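Local coordinates for citrate lyase subunit beta-like protein (Mycobacterium tuberculosis H37Rv, PDB 6CHU) that belongs to the HpcH/HpaI aldolase family of TIM-barrel lyases, binds magnesium, and serves in itaconate dissimilation and leucine catabolism, at residues G15-C21 against A36-D42. Numbering follows the deposited sequence.
Sequences GPGWLFC and ADVVILD
Strands 17-21 and 38-42 run parallel, their axes 4.6 Å apart at closest and inclined by 23°, with W18, L19, F20 and C21 facing V38, V39, I40 and L41. They are the first two strands of the TIM barrel, joined through helix 29-35 in a beta-alpha-beta unit. The hydrogen-bond ladder runs from L19 N to V38 O, I40 N to L19 O, C21 N to I40 O and D42 N to C21 O. W18, F20, V38 and I40 point into the barrel, where W18 meets V213 and F20 and I40 meet V215 of strand 213-216. V38 slides under the indole: its CB lies 3.5 Å from the centroid of the W18 five-membered ring, almost on the ring normal, a CH-pi contact. The two methyls divide the ring, CG2 beneath NE1 and CG1 toward CE3. I40 serves F20 likewise, CD1 sitting 4.0 Å from the centre of the phenyl ring, while CG2, anti to the backbone N, presses on F20 CE1. The F20 side chain is about 4 Å from a bound acetate and about 7 Å from the magnesium ion. D42, at the same end, forms a salt bridge with the substrate-binding R72 through OD1, which also accepts a bond from E44 N. Toward the surrounding helices, C21 and V39 share A32 of helix 29-35, and L19 CB touches A36 CB at 3.5 Å. At the opposite end D37, whose OD1 pairs with R226, holds G17 by two hydrogen bonds: D37 N donates to G17 O at 2.8 Å, while D37 OD2 accepts G17 N through its anti lone pair at 2.9 Å.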
# COMPACT_ATOMS: atom_id res chain seq x y z
N GLY A 15 4.36 -16.77 -23.64
CA GLY A 15 3.58 -17.24 -22.54
C GLY A 15 4.03 -16.66 -21.22
O GLY A 15 4.97 -15.85 -21.14
N PRO A 16 3.36 -17.07 -20.15
CA PRO A 16 3.63 -16.51 -18.82
C PRO A 16 4.75 -17.18 -18.05
O PRO A 16 5.06 -16.74 -16.94
CB PRO A 16 2.29 -16.73 -18.10
CG PRO A 16 1.79 -18.04 -18.68
CD PRO A 16 2.26 -18.05 -20.12
N GLY A 17 5.37 -18.23 -18.59
CA GLY A 17 6.35 -18.97 -17.82
C GLY A 17 7.76 -18.56 -18.15
O GLY A 17 8.32 -18.99 -19.17
N TRP A 18 8.34 -17.72 -17.31
CA TRP A 18 9.71 -17.26 -17.46
C TRP A 18 10.61 -18.02 -16.50
O TRP A 18 10.21 -18.35 -15.39
CB TRP A 18 9.81 -15.76 -17.19
CG TRP A 18 9.14 -14.90 -18.22
CD1 TRP A 18 8.04 -15.19 -18.97
CD2 TRP A 18 9.55 -13.58 -18.60
NE1 TRP A 18 7.73 -14.12 -19.79
CE2 TRP A 18 8.65 -13.13 -19.59
CE3 TRP A 18 10.60 -12.74 -18.21
CZ2 TRP A 18 8.77 -11.87 -20.19
CZ3 TRP A 18 10.71 -11.49 -18.81
CH2 TRP A 18 9.81 -11.08 -19.79
N LEU A 19 11.84 -18.27 -16.94
CA LEU A 19 12.72 -19.18 -16.20
C LEU A 19 14.12 -18.59 -16.11
O LEU A 19 14.76 -18.35 -17.15
CB LEU A 19 12.75 -20.56 -16.87
CG LEU A 19 13.75 -21.57 -16.31
CD1 LEU A 19 13.47 -21.84 -14.84
CD2 LEU A 19 13.70 -22.86 -17.11
N PHE A 20 14.60 -18.38 -14.89
CA PHE A 20 16.01 -18.04 -14.68
C PHE A 20 16.89 -19.23 -15.06
O PHE A 20 16.62 -20.38 -14.70
CB PHE A 20 16.28 -17.69 -13.22
CG PHE A 20 15.96 -16.27 -12.85
CD1 PHE A 20 16.76 -15.21 -13.28
CD2 PHE A 20 14.88 -16.00 -12.02
CE1 PHE A 20 16.45 -13.90 -12.92
CE2 PHE A 20 14.57 -14.70 -11.66
CZ PHE A 20 15.36 -13.64 -12.11
N CYS A 21 17.98 -18.93 -15.77
CA CYS A 21 19.05 -19.90 -16.03
C CYS A 21 20.36 -19.19 -15.75
O CYS A 21 20.67 -18.19 -16.44
CB CYS A 21 18.98 -20.43 -17.46
SG CYS A 21 20.24 -21.65 -17.89
N ALA A 36 10.81 -23.23 -21.21
CA ALA A 36 10.16 -22.01 -20.76
C ALA A 36 9.66 -21.19 -21.95
O ALA A 36 10.04 -21.40 -23.10
CB ALA A 36 11.11 -21.16 -19.92
N ASP A 37 8.77 -20.25 -21.63
CA ASP A 37 8.32 -19.28 -22.62
C ASP A 37 9.40 -18.22 -22.88
O ASP A 37 9.72 -17.92 -24.03
CB ASP A 37 7.02 -18.63 -22.15
CG ASP A 37 5.87 -19.63 -22.09
OD1 ASP A 37 5.59 -20.27 -23.12
OD2 ASP A 37 5.26 -19.77 -21.02
N VAL A 38 9.98 -17.69 -21.81
CA VAL A 38 11.09 -16.74 -21.91
C VAL A 38 12.16 -17.19 -20.92
O VAL A 38 11.85 -17.59 -19.80
CB VAL A 38 10.65 -15.29 -21.60
CG1 VAL A 38 11.86 -14.34 -21.50
CG2 VAL A 38 9.70 -14.79 -22.67
N VAL A 39 13.42 -17.12 -21.34
CA VAL A 39 14.55 -17.45 -20.48
C VAL A 39 15.20 -16.15 -20.01
O VAL A 39 15.43 -15.24 -20.82
CB VAL A 39 15.57 -18.33 -21.21
CG1 VAL A 39 16.82 -18.52 -20.37
CG2 VAL A 39 14.95 -19.69 -21.56
N ILE A 40 15.50 -16.07 -18.72
CA ILE A 40 16.29 -14.98 -18.16
C ILE A 40 17.69 -15.52 -17.94
O ILE A 40 17.94 -16.25 -16.97
CB ILE A 40 15.70 -14.44 -16.85
CG1 ILE A 40 14.22 -14.07 -17.01
CG2 ILE A 40 16.50 -13.22 -16.38
CD1 ILE A 40 13.50 -13.94 -15.66
N LEU A 41 18.63 -15.17 -18.82
CA LEU A 41 20.01 -15.57 -18.61
C LEU A 41 20.60 -14.65 -17.55
O LEU A 41 20.55 -13.42 -17.69
CB LEU A 41 20.82 -15.53 -19.91
CG LEU A 41 20.41 -16.55 -20.99
CD1 LEU A 41 21.14 -16.25 -22.31
CD2 LEU A 41 20.69 -18.00 -20.56
N ASP A 42 21.11 -15.24 -16.48
CA ASP A 42 21.36 -14.51 -15.24
C ASP A 42 22.85 -14.27 -15.07
O ASP A 42 23.64 -15.22 -15.00
CB ASP A 42 20.80 -15.28 -14.05
CG ASP A 42 20.76 -14.45 -12.80
OD1 ASP A 42 20.95 -13.21 -12.89
OD2 ASP A 42 20.53 -15.04 -11.72